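PDB 2EH6: acetylornithine aminotransferase from Aquifex aeolicus, which catalyses transfer of the amino group of N(2)-acetyl-L-ornithine to 2-oxoglutarate, a pyridoxal-phosphate-dependent step of arginine biosynthesis. Local coordinates for residues A[118-123]-A[152-157]; A[125-130]-A[138-143]. One frame throughout, in Å; residues are numbered along the deposited sequence. Where two conformers were deposited one is given.

Overall arrangement
Both interactions belong to one crossover of the seven-stranded mixed sheet that runs from strand 87-92 to strand 154-157 in this class-III aminotransferase. Interaction 1 pairs strands 119-123 and 154-157, the latter outermost in the sheet within this chain. Interaction 2 is nested inside the connection: residues 125-130 follow the first strand, helix 132-137 comes next, and residues 138-143 lead away from that helix toward the second strand. The centres are about 12 Å apart, and the two meet where the Y156 ring packs on G139 and T138. The sheet edge thus adjoins the loop that carries F127, H128 and G129 to pyridoxal phosphate, and both contacts also touch the second subunit.

Interaction 1. Residues A[118-123]-A[152-157]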
loop_
_atom_site.group_PDB
_atom_site.type_symbol
_atom_site.label_atom_id
_atom_site.label_comp_id
_atom_site.label_asym_id
_atom_site.label_seq_id
_atom_site.Cartn_x
_atom_site.Cartn_y
_atom_site.Cartn_z
ATOM N N TRP A 118 -20.605 12.499 -7.628
ATOM C CA TRP A 118 -19.708 11.357 -7.589
ATOM C C TRP A 118 -18.655 11.353 -8.689
ATOM O O TRP A 118 -17.825 10.444 -8.751
ATOM C CB TRP A 118 -20.511 10.050 -7.648
ATOM C CG TRP A 118 -21.425 10.036 -8.839
ATOM C CD1 TRP A 118 -22.658 10.616 -8.931
ATOM C CD2 TRP A 118 -21.136 9.503 -10.137
ATOM N NE1 TRP A 118 -23.153 10.482 -10.206
ATOM C CE2 TRP A 118 -22.240 9.802 -10.968
ATOM C CE3 TRP A 118 -20.050 8.804 -10.681
ATOM C CZ2 TRP A 118 -22.288 9.427 -12.315
ATOM C CZ3 TRP A 118 -20.100 8.431 -12.022
ATOM C CH2 TRP A 118 -21.212 8.744 -12.822
ATOM N N LYS A 119 -18.685 12.366 -9.551
ATOM C CA LYS A 119 -17.724 12.461 -10.643
ATOM C C LYS A 119 -16.487 13.254 -10.239
ATOM O O LYS A 119 -16.513 14.045 -9.301
ATOM C CB LYS A 119 -18.358 13.129 -11.865
ATOM C CG LYS A 119 -19.579 12.414 -12.419
ATOM C CD LYS A 119 -20.085 13.113 -13.679
ATOM C CE LYS A 119 -21.345 12.445 -14.207
ATOM N NZ LYS A 119 -21.823 13.106 -15.451
ATOM N N PHE A 120 -15.405 13.037 -10.969
ATOM C CA PHE A 120 -14.162 13.735 -10.695
ATOM C C PHE A 120 -13.544 14.200 -11.989
ATOM O O PHE A 120 -13.654 13.537 -13.023
ATOM C CB PHE A 120 -13.170 12.812 -9.980
ATOM C CG PHE A 120 -13.584 12.431 -8.598
ATOM C CD1 PHE A 120 -13.293 13.254 -7.518
ATOM C CD2 PHE A 120 -14.284 11.253 -8.375
ATOM C CE1 PHE A 120 -13.694 12.908 -6.230
ATOM C CE2 PHE A 120 -14.691 10.900 -7.098
ATOM C CZ PHE A 120 -14.396 11.728 -6.022
ATOM N N ILE A 121 -12.906 15.355 -11.922
ATOM C CA ILE A 121 -12.212 15.910 -13.063
ATOM C C ILE A 121 -10.738 15.896 -12.687
ATOM O O ILE A 121 -10.354 16.470 -11.672
ATOM C CB ILE A 121 -12.622 17.372 -13.333
ATOM C CG1 ILE A 121 -14.093 17.431 -13.764
ATOM C CG2 ILE A 121 -11.709 17.978 -14.403
ATOM C CD1 ILE A 121 -14.609 18.845 -13.992
ATOM N N SER A 122 -9.924 15.211 -13.478
ATOM C CA SER A 122 -8.491 15.185 -13.226
ATOM C C SER A 122 -7.865 15.752 -14.492
ATOM O O SER A 122 -8.581 16.255 -15.358
ATOM C CB SER A 122 -7.993 13.762 -12.939
ATOM O OG SER A 122 -8.240 12.894 -14.025
ATOM N N PHE A 123 -6.547 15.666 -14.623
ATOM C CA PHE A 123 -5.898 16.240 -15.791
ATOM C C PHE A 123 -5.059 15.304 -16.644
ATOM O O PHE A 123 -4.568 14.275 -16.175
ATOM C CB PHE A 123 -5.045 17.426 -15.343
ATOM C CG PHE A 123 -5.849 18.564 -14.792
ATOM C CD1 PHE A 123 -6.372 19.537 -15.639
ATOM C CD2 PHE A 123 -6.119 18.645 -13.433
ATOM C CE1 PHE A 123 -7.154 20.578 -15.139
ATOM C CE2 PHE A 123 -6.901 19.681 -12.924
ATOM C CZ PHE A 123 -7.419 20.648 -13.781
ATOM N N PRO A 152 -16.274 4.365 -12.821
ATOM C CA PRO A 152 -17.000 5.367 -13.609
ATOM C C PRO A 152 -16.930 6.758 -12.998
ATOM O O PRO A 152 -16.750 6.905 -11.791
ATOM C CB PRO A 152 -18.438 4.837 -13.616
ATOM C CG PRO A 152 -18.294 3.367 -13.321
ATOM C CD PRO A 152 -17.194 3.345 -12.293
ATOM N N GLY A 153 -17.061 7.778 -13.841
ATOM C CA GLY A 153 -17.081 9.136 -13.343
ATOM C C GLY A 153 -15.850 9.998 -13.455
ATOM O O GLY A 153 -15.825 11.077 -12.875
ATOM N N PHE A 154 -14.833 9.551 -14.186
ATOM C CA PHE A 154 -13.626 10.357 -14.321
ATOM C C PHE A 154 -13.432 10.903 -15.733
ATOM O O PHE A 154 -13.582 10.181 -16.720
ATOM C CB PHE A 154 -12.391 9.548 -13.896
ATOM C CG PHE A 154 -12.377 9.185 -12.434
ATOM C CD1 PHE A 154 -13.185 8.164 -11.948
ATOM C CD2 PHE A 154 -11.573 9.884 -11.540
ATOM C CE1 PHE A 154 -13.191 7.844 -10.593
ATOM C CE2 PHE A 154 -11.573 9.572 -10.184
ATOM C CZ PHE A 154 -12.383 8.549 -9.708
ATOM N N SER A 155 -13.108 12.191 -15.817
ATOM C CA SER A 155 -12.873 12.842 -17.101
ATOM C C SER A 155 -11.584 13.641 -16.972
ATOM O O SER A 155 -11.219 14.071 -15.878
ATOM C CB SER A 155 -14.045 13.764 -17.472
ATOM O OG SER A 155 -14.211 14.797 -16.519
ATOM N N TYR A 156 -10.902 13.856 -18.090
ATOM C CA TYR A 156 -9.630 14.564 -18.050
ATOM C C TYR A 156 -9.596 15.906 -18.770
ATOM O O TYR A 156 -9.822 15.991 -19.977
ATOM C CB TYR A 156 -8.542 13.637 -18.606
ATOM C CG TYR A 156 -8.695 12.222 -18.090
ATOM C CD1 TYR A 156 -8.490 11.925 -16.745
ATOM C CD2 TYR A 156 -9.132 11.201 -18.928
ATOM C CE1 TYR A 156 -8.728 10.646 -16.244
ATOM C CE2 TYR A 156 -9.372 9.922 -18.442
ATOM C CZ TYR A 156 -9.171 9.651 -17.098
ATOM O OH TYR A 156 -9.440 8.389 -16.613
ATOM N N ALA A 157 -9.305 16.956 -18.008
ATOM C CA ALA A 157 -9.201 18.305 -18.550
ATOM C C ALA A 157 -7.736 18.571 -18.871
ATOM O O ALA A 157 -6.887 17.692 -18.697
ATOM C CB ALA A 157 -9.709 19.317 -17.533
HETATM O O HOH W 1 -15.967 13.637 -14.866
#
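Strands 119-123 and 154-157 run parallel in register, F120 beside F154 and I121 beside S155, with their short axes 4.4 Å apart and twisted by 38°. They are the two strands of a beta-alpha-beta crossover through helix 132-137, at the edge of the mixed sheet running from strand 87-92 to strand 154-157. Four backbone bonds alternate along the ladder: F120 N to G153 O, S155 N to F120 O, S122 N to S155 O and A157 N to S122 O.

On the face bearing F120, S122, F154 and Y156, the two phenylalanines lie side by side. Each has CG anti to its own carbonyl carbon (chi1 -67° for F120, -65° for F154), which sends both rings the same way. The rings are nearly parallel but slid apart, centroids 5.2 Å from each other, and the CE2-CZ edge of F154 lies against F120 CB and CD2, with F154 CZ 3.6 Å from F120 CD2. I103 and A106 of helix 95-112 pack on F120, and R107 touches both F120 and F154. The hydroxyls of S122 and Y156 bond to the carbonyls of A137 and S136, tying the strands to the end of the crossover helix.

At the start of the ladder W118, in one of its two conformers, brings CZ3 to 3.4 Å from G153 CA. A CB on G153 would be pressed against P152 O at these backbone angles, and might also meet the W118 ring. W118 NE1 bonds to E172, and P149 of the second subunit packs against W118. On the face bearing I121 and S155, water 1 donates to F120 O at 3.0 Å and bonds to S155 OG. Farther along that face, the A157 methyl CB touches I121 CG2 at 3.9 Å and F123 CE1 at 3.7 Å.

Interaction 2. Residues A[125-130]-A[138-143]; sequences NSFHGR and TGQPKF. With PLP (pyridoxal-5'-phosphate), chain C.
T138 OG1 is gripped twice: H128 N donates to it over 2.9 Å, nearly straight at 166°, and the hydroxyl also bonds to S134 O in the helix just before it. S126 OG has a comparable role, accepting from G139 N at 2.9 Å while bonded to F123 O at the end of strand 119-123. N125 N reaches G139 O, and G139 sits at the centre of an inverse gamma turn.

Q140 points its extended chain at the first loop. Its NE2 donates to S126 O at 3.0 Å; the oxygen lies in the amide plane, whereas the nitrogen stands well above the carbonyl plane. E184 OE1 takes a second bond from NE2, and a methionine here would probably leave both S126 O and E184 without this donor and the two loops less firmly tied.

F127, H128 and G129 line the PLP pocket, F127 O lying 3.1 Å from PLP N1. With CG of F127 anti to the backbone N (chi1 -175°), CD1 and CE1 present an edge to one face of F143, CD1 4.0 Å from F143 CE2, in an offset edge-to-face pair with planes at 76°. CD2 and CE2 meet the cofactor, CD2 3.8 Å from PLP C4. The R130 chain bends at chi2 and brings NH1 to 3.1 Å from F143 CD1, the group steeply tilted to the ring. Water 2, at the guanidinium edge, links NH1 to F143 O, and G265 O of the second subunit also accepts a hydrogen bond from NH1. R130 is predicted to bind acetylornithine.

H128 ND1 bonds to D212, at the end of strand 208-212. Helix 132-137 joins the two segments, placing L135 against F143 and A137 against H128, while Q182 of strand 181-182 packs on N125 and S126.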
loop_
_atom_site.group_PDB
_atom_site.type_symbol
_atom_site.label_atom_id
_atom_site.label_comp_id
_atom_site.label_asym_id
_atom_site.label_seq_id
_atom_site.Cartn_x
_atom_site.Cartn_y
_atom_site.Cartn_z
ATOM N N ASN A 125 -1.929 13.882 -18.586
ATOM C CA ASN A 125 -0.529 13.780 -18.181
ATOM C C ASN A 125 -0.351 13.638 -16.683
ATOM O O ASN A 125 0.770 13.711 -16.184
ATOM C CB ASN A 125 0.267 14.996 -18.643
ATOM C CG ASN A 125 0.211 15.190 -20.129
ATOM O OD1 ASN A 125 0.523 14.281 -20.893
ATOM N ND2 ASN A 125 -0.186 16.383 -20.554
ATOM N N SER A 126 -1.450 13.446 -15.966
ATOM C CA SER A 126 -1.379 13.293 -14.523
ATOM C C SER A 126 -1.070 11.845 -14.176
ATOM O O SER A 126 -1.245 10.941 -15.000
ATOM C CB SER A 126 -2.703 13.689 -13.877
ATOM O OG SER A 126 -3.714 12.742 -14.180
ATOM N N PHE A 127 -0.592 11.633 -12.956
ATOM C CA PHE A 127 -0.288 10.288 -12.485
ATOM C C PHE A 127 -0.651 10.238 -11.020
ATOM O O PHE A 127 -0.035 10.924 -10.212
ATOM C CB PHE A 127 1.195 9.949 -12.632
ATOM C CG PHE A 127 1.505 8.534 -12.262
ATOM C CD1 PHE A 127 1.262 7.502 -13.162
ATOM C CD2 PHE A 127 1.937 8.218 -10.977
ATOM C CE1 PHE A 127 1.435 6.171 -12.787
ATOM C CE2 PHE A 127 2.113 6.894 -10.589
ATOM C CZ PHE A 127 1.860 5.868 -11.494
ATOM N N HIS A 128 -1.641 9.421 -10.675
ATOM C CA HIS A 128 -2.089 9.331 -9.291
ATOM C C HIS A 128 -1.977 7.940 -8.675
ATOM O O HIS A 128 -2.229 7.765 -7.487
ATOM C CB HIS A 128 -3.537 9.831 -9.193
ATOM C CG HIS A 128 -3.713 11.248 -9.650
ATOM N ND1 HIS A 128 -3.104 12.313 -9.020
ATOM C CD2 HIS A 128 -4.402 11.771 -10.691
ATOM C CE1 HIS A 128 -3.408 13.430 -9.657
ATOM N NE2 HIS A 128 -4.195 13.129 -10.675
ATOM N N GLY A 129 -1.591 6.953 -9.472
ATOM C CA GLY A 129 -1.465 5.608 -8.942
ATOM C C GLY A 129 -1.948 4.536 -9.896
ATOM O O GLY A 129 -2.572 4.834 -10.923
ATOM N N ARG A 130 -1.680 3.282 -9.535
ATOM C CA ARG A 130 -2.028 2.131 -10.360
ATOM C C ARG A 130 -3.216 1.295 -9.901
ATOM O O ARG A 130 -3.687 0.449 -10.663
ATOM C CB ARG A 130 -0.817 1.212 -10.483
ATOM C CG ARG A 130 0.424 1.866 -11.064
ATOM C CD ARG A 130 0.410 1.876 -12.586
ATOM N NE ARG A 130 1.756 2.080 -13.111
ATOM C CZ ARG A 130 2.129 1.808 -14.358
ATOM N NH1 ARG A 130 1.252 1.316 -15.230
ATOM N NH2 ARG A 130 3.385 2.015 -14.733
ATOM N N THR A 138 -5.855 8.858 -13.044
ATOM C CA THR A 138 -4.661 9.051 -13.859
ATOM C C THR A 138 -5.071 9.311 -15.309
ATOM O O THR A 138 -5.660 8.455 -15.965
ATOM C CB THR A 138 -3.752 7.812 -13.751
ATOM O OG1 THR A 138 -3.275 7.710 -12.405
ATOM C CG2 THR A 138 -2.577 7.899 -14.699
ATOM N N GLY A 139 -4.753 10.508 -15.796
ATOM C CA GLY A 139 -5.132 10.888 -17.144
ATOM C C GLY A 139 -4.192 10.458 -18.249
ATOM O O GLY A 139 -3.794 11.273 -19.080
ATOM N N GLN A 140 -3.838 9.180 -18.262
ATOM C CA GLN A 140 -2.948 8.652 -19.286
ATOM C C GLN A 140 -3.473 7.296 -19.719
ATOM O O GLN A 140 -3.156 6.271 -19.119
ATOM C CB GLN A 140 -1.521 8.534 -18.747
ATOM C CG GLN A 140 -0.941 9.865 -18.288
ATOM C CD GLN A 140 0.549 9.797 -18.019
ATOM O OE1 GLN A 140 1.333 9.489 -18.913
ATOM N NE2 GLN A 140 0.946 10.087 -16.785
ATOM N N PRO A 141 -4.295 7.282 -20.779
ATOM C CA PRO A 141 -4.917 6.089 -21.355
ATOM C C PRO A 141 -3.996 4.888 -21.532
ATOM O O PRO A 141 -4.450 3.745 -21.466
ATOM C CB PRO A 141 -5.461 6.600 -22.689
ATOM C CG PRO A 141 -5.814 8.015 -22.373
ATOM C CD PRO A 141 -4.596 8.468 -21.599
ATOM N N LYS A 142 -2.708 5.133 -21.752
ATOM C CA LYS A 142 -1.782 4.023 -21.943
ATOM C C LYS A 142 -1.712 3.125 -20.712
ATOM O O LYS A 142 -1.454 1.928 -20.832
ATOM C CB LYS A 142 -0.380 4.529 -22.308
ATOM C CG LYS A 142 0.338 5.309 -21.221
ATOM C CD LYS A 142 1.735 5.690 -21.688
ATOM C CE LYS A 142 2.506 6.437 -20.614
ATOM N NZ LYS A 142 3.865 6.815 -21.088
ATOM N N PHE A 143 -1.956 3.699 -19.538
ATOM C CA PHE A 143 -1.927 2.937 -18.292
ATOM C C PHE A 143 -3.250 2.224 -18.029
ATOM O O PHE A 143 -3.339 1.382 -17.135
ATOM C CB PHE A 143 -1.609 3.855 -17.105
ATOM C CG PHE A 143 -0.222 4.431 -17.134
ATOM C CD1 PHE A 143 0.886 3.608 -17.317
ATOM C CD2 PHE A 143 -0.019 5.797 -16.960
ATOM C CE1 PHE A 143 2.181 4.139 -17.325
ATOM C CE2 PHE A 143 1.269 6.339 -16.965
ATOM C CZ PHE A 143 2.370 5.510 -17.146
HETATM N N1 PLP C . 0.585 10.237 -7.296
HETATM C C2 PLP C . 1.660 10.982 -7.614
HETATM C C2A PLP C . 1.502 12.452 -7.907
HETATM C C3 PLP C . 2.941 10.397 -7.675
HETATM O O3 PLP C . 4.035 11.152 -7.996
HETATM C C4 PLP C . 3.074 8.997 -7.392
HETATM C C4A PLP C . 4.423 8.384 -7.443
HETATM C C5 PLP C . 1.882 8.235 -7.057
HETATM C C6 PLP C . 0.655 8.912 -7.023
HETATM C C5A PLP C . 1.955 6.747 -6.754
HETATM O O4P PLP C . 2.522 6.556 -5.457
HETATM P P PLP C . 2.610 4.966 -5.141
HETATM O O1P PLP C . 3.202 4.804 -3.793
HETATM O O2P PLP C . 1.172 4.277 -5.166
HETATM O O3P PLP C . 3.552 4.261 -6.240
HETATM O O HOH W 2 -1.505 0.566 -15.140
#